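Local coordinates for protein diaminopimelate decarboxylase (Methanocaldococcus jannaschii, PDB 1TWI) that catalyses the pyridoxal-phosphate-dependent decarboxylation of meso-diaminopimelate to L-lysine, the last step of lysine biosynthesis, and works as a homodimer, at residues A[31-36]-A[399-404]; A[295-300]-A[384-389]. All blocks are in the same frame, centred on the assembly; numbering follows the deposited sequence.

Contact 1 of 2, residues A[31-36]-A[399-404]; sequences PLYVMS and GRPRMV
Strand 32-36 and the strand entered in 399-404 run parallel, at 22° to each other, and Y33 stands across from M403 in a ladder of three backbone hydrogen bonds. Y33 N reaches R402 O over 3.2 Å, nearly straight at hydrogen; V404 N gives to Y33 O at 2.9 Å, and M35 N to V404 O at 2.8 Å, the last in the carbonyl plane. M403 CA adds a C-H...O contact to Y33 O. On one face, M403 CG, anti to its carbonyl carbon (chi1 -51°), lies alongside Y33 CB at 3.6 Å. This brings SD to 4.5 Å from the Y33 ring centroid, an oblique Met-aromatic contact that suits a flexible, polarisable thioether. P401 CG meets the CD2-CE2 edge of the same ring in its plane, while the phenol OH is hydrogen-bonded to D326 O. Both strands belong to the mixed sheet of the C-terminal beta domain, in which 32-36 is also paired antiparallel with strand 300-311. On the opposite face V34 and V404 lie side by side, their beta-branched side chains compact and apolar, CG2 to CG2 at 3.9 Å. There L32 CD1 packs on R402 CB, and the arginine's extended chain carries its guanidinium away to a salt bridge with E416.

Contact 2 of 2, residues A[295-300]-A[384-389]; sequences LVATAG and VGAYGI. With PLP (pyridoxal-5'-phosphate), chain E.
The small methyl of A386 packs against A297 CB and V296 CG2, each at 3.8 Å, setting the loop that bears the cofactor-binding Y387 against V296 and A297, just after R293. Y387 OH donates to O2P of pyridoxal-5'-phosphate at 2.6 Å, the phosphate oxygen lying at the edge of the phenol ring, in its plane. With CG anti to its carbonyl carbon (chi1 -52°), the rigid ring carries the hydroxyl to the phosphate site of the alpha/beta barrel, the cofactor-binding domain of this decarboxylase family. S213 OG and the backbone N atoms of G250, G292 and R293 also hydrogen-bond to the cofactor. N71 ND2 holds G385 O, and Y387 has a backbone bond with A70. Further back the two backbones are in direct contact: G300 and G385, having no side chains, pack with their CA atoms 3.8 Å apart. G385 CA makes a C-H...O contact with V296 O. V384 N bonds to G300 O from above the carbonyl plane, 53° out of it. A297 O accepts two backbone bonds, one from G300 N in its own turn and one from G385 N, which approaches in the carbonyl plane on a lone pair at 3.0 Å.

In the fold
From the N terminus the chain forms a small antiparallel sheet and helix 21-28, then enters strand 32-36. It builds the alpha/beta barrel, leaves it through helix 293-296 and returns to the beta domain along strand 300-311. Contact 2 closes a loop of 83 intervening residues, which includes several strands of the beta domain, by bringing 384-389 back to this exit. It is nested within the much longer loop that contact 1 closes when 399-404 pairs with 31-36, so strand 32-36 is built into a sheet otherwise made of strands from 300-415. The centres of contacts 1 and 2 lie about 11 Å apart. S36 N probably hydrogen-bonds to A299 O, the Y33 ring meets V384 O and its hydroxyl lies against G388, joining the sheet to the cofactor-side loop.

Contact 1 of 2, residues A[31-36]-A[399-404]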
ATOM      1  N   PRO A  31     -15.948  -7.325   2.882  1.00 12.13           N
ATOM      2  CA  PRO A  31     -15.948  -6.518   1.657  1.00 11.46           C
ATOM      3  C   PRO A  31     -15.827  -7.401   0.438  1.00 12.63           C
ATOM      4  O   PRO A  31     -15.258  -8.477   0.511  1.00 11.73           O
ATOM      5  CB  PRO A  31     -14.743  -5.593   1.844  1.00 12.65           C
ATOM      6  CG  PRO A  31     -13.776  -6.464   2.580  1.00 13.32           C
ATOM      7  CD  PRO A  31     -14.661  -7.200   3.600  1.00 11.49           C
ATOM      8  N   LEU A  32     -16.357  -6.966  -0.704  1.00 11.01           N
ATOM      9  CA  LEU A  32     -16.310  -7.809  -1.908  1.00 10.46           C
ATOM     10  C   LEU A  32     -16.025  -7.021  -3.204  1.00 11.42           C
ATOM     11  O   LEU A  32     -16.706  -6.042  -3.475  1.00 10.45           O
ATOM     12  CB  LEU A  32     -17.696  -8.494  -2.101  1.00 11.12           C
ATOM     13  CG  LEU A  32     -17.914  -9.477  -3.249  1.00 11.83           C
ATOM     14  CD1 LEU A  32     -17.178 -10.757  -2.873  1.00 11.66           C
ATOM     15  CD2 LEU A  32     -19.410  -9.827  -3.440  1.00  9.84           C
ATOM     16  N   TYR A  33     -15.079  -7.480  -4.015  1.00 11.79           N
ATOM     17  CA  TYR A  33     -14.830  -6.865  -5.323  1.00 10.67           C
ATOM     18  C   TYR A  33     -15.730  -7.602  -6.305  1.00 11.79           C
ATOM     19  O   TYR A  33     -15.828  -8.855  -6.261  1.00 13.57           O
ATOM     20  CB  TYR A  33     -13.390  -7.099  -5.794  1.00 10.21           C
ATOM     21  CG  TYR A  33     -12.407  -6.030  -5.340  1.00 12.54           C
ATOM     22  CD1 TYR A  33     -12.257  -4.846  -6.066  1.00 13.52           C
ATOM     23  CD2 TYR A  33     -11.613  -6.206  -4.220  1.00 13.26           C
ATOM     24  CE1 TYR A  33     -11.339  -3.880  -5.698  1.00 12.87           C
ATOM     25  CE2 TYR A  33     -10.672  -5.209  -3.823  1.00 11.59           C
ATOM     26  CZ  TYR A  33     -10.559  -4.055  -4.586  1.00 12.83           C
ATOM     27  OH  TYR A  33      -9.658  -3.047  -4.289  1.00 11.30           O
ATOM     28  N   VAL A  34     -16.397  -6.862  -7.190  1.00 10.32           N
ATOM     29  CA  VAL A  34     -17.221  -7.508  -8.226  1.00  9.70           C
ATOM     30  C   VAL A  34     -16.603  -6.983  -9.557  1.00  9.80           C
ATOM     31  O   VAL A  34     -16.505  -5.757  -9.794  1.00 11.24           O
ATOM     32  CB  VAL A  34     -18.716  -7.065  -8.121  1.00  9.87           C
ATOM     33  CG1 VAL A  34     -19.599  -7.736  -9.259  1.00  9.81           C
ATOM     34  CG2 VAL A  34     -19.266  -7.458  -6.717  1.00  8.37           C
ATOM     35  N   MET A  35     -16.225  -7.889 -10.435  1.00  9.88           N
ATOM     36  CA  MET A  35     -15.645  -7.498 -11.698  1.00  9.57           C
ATOM     37  C   MET A  35     -16.642  -7.879 -12.754  1.00  8.70           C
ATOM     38  O   MET A  35     -17.046  -9.048 -12.800  1.00  8.80           O
ATOM     39  CB  MET A  35     -14.328  -8.265 -11.944  1.00 12.03           C
ATOM     40  CG  MET A  35     -13.190  -7.801 -10.985  1.00 13.63           C
ATOM     41  SD  MET A  35     -12.689  -6.025 -11.270  1.00 14.16           S
ATOM     42  CE  MET A  35     -11.887  -6.119 -12.807  1.00 12.33           C
ATOM     43  N   SER A  36     -17.015  -6.927 -13.618  1.00  8.93           N
ATOM     44  CA  SER A  36     -17.990  -7.204 -14.712  1.00  9.88           C
ATOM     45  C   SER A  36     -17.244  -7.706 -15.953  1.00 11.96           C
ATOM     46  O   SER A  36     -16.438  -6.971 -16.580  1.00 11.15           O
ATOM     47  CB  SER A  36     -18.772  -5.921 -15.094  1.00  9.43           C
ATOM     48  OG  SER A  36     -19.507  -6.142 -16.298  1.00 11.01           O
ATOM     49  N   GLY A 399      -7.377  -9.723   6.204  1.00 12.51           N
ATOM     50  CA  GLY A 399      -7.199 -10.518   4.997  1.00 13.90           C
ATOM     51  C   GLY A 399      -7.619  -9.801   3.687  1.00 15.46           C
ATOM     52  O   GLY A 399      -8.532  -8.952   3.689  1.00 16.72           O
ATOM     53  N   ARG A 400      -6.972 -10.117   2.568  1.00 14.18           N
ATOM     54  CA  ARG A 400      -7.388  -9.468   1.320  1.00 12.45           C
ATOM     55  C   ARG A 400      -8.750 -10.056   1.030  1.00 13.15           C
ATOM     56  O   ARG A 400      -9.031 -11.231   1.322  1.00 14.70           O
ATOM     57  CB  ARG A 400      -6.357  -9.674   0.209  1.00 13.77           C
ATOM     58  CG  ARG A 400      -5.168  -8.679   0.452  1.00 14.13           C
ATOM     59  CD  ARG A 400      -3.984  -8.985  -0.417  1.00 16.87           C
ATOM     60  NE  ARG A 400      -3.359 -10.255  -0.031  1.00 17.19           N
ATOM     61  CZ  ARG A 400      -2.333 -10.794  -0.692  1.00 18.73           C
ATOM     62  NH1 ARG A 400      -1.826 -10.168  -1.754  1.00 17.80           N
ATOM     63  NH2 ARG A 400      -1.828 -11.966  -0.324  1.00 16.52           N
ATOM     64  N   PRO A 401      -9.632  -9.244   0.442  1.00 14.07           N
ATOM     65  CA  PRO A 401     -10.994  -9.683   0.156  1.00 13.21           C
ATOM     66  C   PRO A 401     -11.271 -10.651  -0.977  1.00 12.81           C
ATOM     67  O   PRO A 401     -10.447 -10.875  -1.870  1.00 12.44           O
ATOM     68  CB  PRO A 401     -11.684  -8.364  -0.090  1.00 13.48           C
ATOM     69  CG  PRO A 401     -10.586  -7.625  -0.902  1.00 16.83           C
ATOM     70  CD  PRO A 401      -9.328  -7.953  -0.233  1.00 12.10           C
ATOM     71  N   ARG A 402     -12.476 -11.201  -0.933  1.00 11.64           N
ATOM     72  CA  ARG A 402     -12.938 -12.074  -2.005  1.00 13.57           C
ATOM     73  C   ARG A 402     -13.235 -11.192  -3.205  1.00 11.95           C
ATOM     74  O   ARG A 402     -13.441 -10.001  -3.035  1.00  8.77           O
ATOM     75  CB  ARG A 402     -14.262 -12.720  -1.624  1.00 13.78           C
ATOM     76  CG  ARG A 402     -14.120 -14.094  -1.032  1.00 19.53           C
ATOM     77  CD  ARG A 402     -15.474 -14.649  -0.614  1.00 18.72           C
ATOM     78  NE  ARG A 402     -15.399 -16.093  -0.453  1.00 18.29           N
ATOM     79  CZ  ARG A 402     -16.461 -16.854  -0.207  1.00 24.38           C
ATOM     80  NH1 ARG A 402     -17.689 -16.283  -0.065  1.00 18.70           N
ATOM     81  NH2 ARG A 402     -16.313 -18.184  -0.181  1.00 22.03           N
ATOM     82  N   MET A 403     -13.267 -11.802  -4.395  1.00 12.12           N
ATOM     83  CA  MET A 403     -13.644 -11.121  -5.629  1.00 13.54           C
ATOM     84  C   MET A 403     -14.471 -12.108  -6.454  1.00 13.39           C
ATOM     85  O   MET A 403     -14.109 -13.293  -6.523  1.00 11.88           O
ATOM     86  CB  MET A 403     -12.451 -10.762  -6.524  1.00 11.34           C
ATOM     87  CG  MET A 403     -11.344 -10.007  -5.786  1.00 17.92           C
ATOM     88  SD  MET A 403     -10.405  -8.914  -6.964  1.00 25.84           S
ATOM     89  CE  MET A 403      -9.683 -10.235  -8.133  1.00 18.80           C
ATOM     90  N   VAL A 404     -15.530 -11.614  -7.111  1.00 11.36           N
ATOM     91  CA  VAL A 404     -16.335 -12.454  -7.979  1.00 10.23           C
ATOM     92  C   VAL A 404     -16.353 -11.792  -9.361  1.00 11.70           C
ATOM     93  O   VAL A 404     -16.069 -10.567  -9.492  1.00 11.50           O
ATOM     94  CB  VAL A 404     -17.807 -12.617  -7.499  1.00 11.32           C
ATOM     95  CG1 VAL A 404     -17.862 -13.445  -6.210  1.00 11.78           C
ATOM     96  CG2 VAL A 404     -18.471 -11.236  -7.233  1.00  7.98           C
TER

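Contact 2 of 2, residues A[295-300]-A[384-389]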
ATOM      1  N   LEU A 295      -8.677  -0.441 -19.469  1.00 11.27           N
ATOM      2  CA  LEU A 295      -9.332  -1.700 -19.806  1.00 10.50           C
ATOM      3  C   LEU A 295     -10.116  -2.263 -18.630  1.00  9.88           C
ATOM      4  O   LEU A 295     -11.152  -2.891 -18.840  1.00 11.09           O
ATOM      5  CB  LEU A 295      -8.366  -2.818 -20.216  1.00 10.45           C
ATOM      6  CG  LEU A 295      -7.796  -2.596 -21.620  1.00 12.31           C
ATOM      7  CD1 LEU A 295      -6.863  -3.709 -21.923  1.00 13.35           C
ATOM      8  CD2 LEU A 295      -8.952  -2.524 -22.654  1.00 14.27           C
ATOM      9  N   VAL A 296      -9.629  -2.089 -17.403  1.00 10.00           N
ATOM     10  CA  VAL A 296     -10.319  -2.728 -16.302  1.00  9.72           C
ATOM     11  C   VAL A 296     -10.939  -1.893 -15.196  1.00 10.33           C
ATOM     12  O   VAL A 296     -11.779  -2.400 -14.469  1.00  9.71           O
ATOM     13  CB  VAL A 296      -9.382  -3.816 -15.638  1.00 10.35           C
ATOM     14  CG1 VAL A 296      -8.965  -4.863 -16.714  1.00  7.64           C
ATOM     15  CG2 VAL A 296      -8.075  -3.148 -15.033  1.00  5.52           C
ATOM     16  N   ALA A 297     -10.547  -0.629 -15.061  1.00 10.49           N
ATOM     17  CA  ALA A 297     -11.041   0.148 -13.947  1.00 10.11           C
ATOM     18  C   ALA A 297     -12.546   0.212 -13.810  1.00 10.10           C
ATOM     19  O   ALA A 297     -13.067  -0.046 -12.722  1.00  9.10           O
ATOM     20  CB  ALA A 297     -10.473   1.632 -14.013  1.00 10.15           C
ATOM     21  N   THR A 298     -13.231   0.583 -14.895  1.00  9.91           N
ATOM     22  CA  THR A 298     -14.696   0.744 -14.832  1.00 10.46           C
ATOM     23  C   THR A 298     -15.452  -0.586 -14.691  1.00 11.53           C
ATOM     24  O   THR A 298     -16.660  -0.582 -14.519  1.00 12.33           O
ATOM     25  CB  THR A 298     -15.240   1.463 -16.116  1.00 10.38           C
ATOM     26  OG1 THR A 298     -14.877   0.720 -17.260  1.00 10.17           O
ATOM     27  CG2 THR A 298     -14.654   2.873 -16.231  1.00  9.13           C
ATOM     28  N   ALA A 299     -14.752  -1.722 -14.799  1.00 10.02           N
ATOM     29  CA  ALA A 299     -15.416  -3.011 -14.657  1.00 11.28           C
ATOM     30  C   ALA A 299     -15.493  -3.454 -13.171  1.00 10.30           C
ATOM     31  O   ALA A 299     -16.208  -4.418 -12.847  1.00 10.69           O
ATOM     32  CB  ALA A 299     -14.647  -4.109 -15.470  1.00 10.72           C
ATOM     33  N   GLY A 300     -14.778  -2.759 -12.300  1.00  9.40           N
ATOM     34  CA  GLY A 300     -14.728  -3.164 -10.879  1.00 10.35           C
ATOM     35  C   GLY A 300     -15.499  -2.336  -9.880  1.00 10.63           C
ATOM     36  O   GLY A 300     -15.484  -1.097  -9.948  1.00 12.37           O
ATOM     37  N   VAL A 384     -13.048   0.449  -9.313  1.00  9.61           N
ATOM     38  CA  VAL A 384     -11.912  -0.063  -8.559  1.00  8.32           C
ATOM     39  C   VAL A 384     -11.295  -1.273  -9.265  1.00  9.68           C
ATOM     40  O   VAL A 384     -10.584  -2.078  -8.634  1.00 10.90           O
ATOM     41  CB  VAL A 384     -12.374  -0.494  -7.183  1.00  8.72           C
ATOM     42  CG1 VAL A 384     -12.737   0.731  -6.298  1.00  9.41           C
ATOM     43  CG2 VAL A 384     -13.618  -1.480  -7.336  1.00  6.85           C
ATOM     44  N   GLY A 385     -11.606  -1.466 -10.554  1.00 10.42           N
ATOM     45  CA  GLY A 385     -11.013  -2.619 -11.257  1.00 10.13           C
ATOM     46  C   GLY A 385      -9.499  -2.556 -11.508  1.00  9.16           C
ATOM     47  O   GLY A 385      -8.862  -3.571 -11.778  1.00  9.91           O
ATOM     48  N   ALA A 386      -8.935  -1.356 -11.422  1.00 10.62           N
ATOM     49  CA  ALA A 386      -7.500  -1.116 -11.670  1.00 10.19           C
ATOM     50  C   ALA A 386      -6.848  -0.512 -10.422  1.00  9.59           C
ATOM     51  O   ALA A 386      -7.409   0.393  -9.831  1.00 10.52           O
ATOM     52  CB  ALA A 386      -7.328  -0.127 -12.875  1.00  8.27           C
ATOM     53  N   TYR A 387      -5.682  -1.012 -10.040  1.00  9.47           N
ATOM     54  CA  TYR A 387      -4.930  -0.548  -8.866  1.00 11.44           C
ATOM     55  C   TYR A 387      -5.849  -0.648  -7.681  1.00 12.54           C
ATOM     56  O   TYR A 387      -5.902   0.241  -6.848  1.00 12.57           O
ATOM     57  CB  TYR A 387      -4.467   0.885  -9.071  1.00 11.98           C
ATOM     58  CG  TYR A 387      -3.730   0.998 -10.409  1.00 11.58           C
ATOM     59  CD1 TYR A 387      -2.487   0.418 -10.582  1.00 11.22           C
ATOM     60  CD2 TYR A 387      -4.337   1.593 -11.503  1.00 11.79           C
ATOM     61  CE1 TYR A 387      -1.840   0.423 -11.857  1.00  9.68           C
ATOM     62  CE2 TYR A 387      -3.739   1.624 -12.770  1.00 11.70           C
ATOM     63  CZ  TYR A 387      -2.483   1.033 -12.948  1.00 12.06           C
ATOM     64  OH  TYR A 387      -1.894   1.058 -14.195  1.00 12.86           O
ATOM     65  N   GLY A 388      -6.624  -1.720  -7.682  1.00 10.96           N
ATOM     66  CA  GLY A 388      -7.508  -2.001  -6.568  1.00 11.25           C
ATOM     67  C   GLY A 388      -6.961  -3.243  -5.894  1.00 11.35           C
ATOM     68  O   GLY A 388      -6.140  -3.162  -4.963  1.00 11.06           O
ATOM     69  N   ILE A 389      -7.375  -4.423  -6.352  1.00 10.69           N
ATOM     70  CA  ILE A 389      -6.840  -5.630  -5.726  1.00 10.29           C
ATOM     71  C   ILE A 389      -5.323  -5.660  -5.992  1.00 10.75           C
ATOM     72  O   ILE A 389      -4.565  -6.180  -5.176  1.00 12.04           O
ATOM     73  CB  ILE A 389      -7.556  -6.907  -6.273  1.00  9.77           C
ATOM     74  CG1 ILE A 389      -7.227  -8.138  -5.390  1.00  7.58           C
ATOM     75  CG2 ILE A 389      -7.093  -7.219  -7.733  1.00  9.61           C
ATOM     76  CD1 ILE A 389      -7.930  -8.104  -3.976  1.00  9.98           C
TER
HETATM   77  N1  PLP E1501       2.929   1.045 -19.564  1.00 11.88           N
HETATM   78  C2  PLP E1501       3.846   1.354 -18.576  1.00 13.84           C
HETATM   79  C2A PLP E1501       5.339   1.312 -18.982  1.00  9.82           C
HETATM   80  C3  PLP E1501       3.354   1.643 -17.306  1.00 13.40           C
HETATM   81  O3  PLP E1501       4.282   1.940 -16.359  1.00 14.70           O
HETATM   82  C4  PLP E1501       2.020   1.680 -16.996  1.00 12.19           C
HETATM   83  C4A PLP E1501       1.578   2.022 -15.533  1.00 15.34           C
HETATM   84  O4A PLP E1501       2.431   1.985 -14.703  1.00 31.71           O
HETATM   85  C5  PLP E1501       1.075   1.370 -18.000  1.00 11.70           C
HETATM   86  C6  PLP E1501       1.571   1.075 -19.260  1.00 10.63           C
HETATM   87  C5A PLP E1501      -0.440   1.363 -17.852  1.00 11.40           C
HETATM   88  O4P PLP E1501      -0.953   2.651 -17.424  1.00 14.22           O
HETATM   89  P   PLP E1501      -2.510   2.930 -17.325  1.00 12.13           P
HETATM   90  O1P PLP E1501      -2.578   4.319 -16.840  1.00 12.88           O
HETATM   91  O2P PLP E1501      -3.029   1.949 -16.312  1.00 12.61           O
HETATM   92  O3P PLP E1501      -3.094   2.763 -18.655  1.00 13.65           O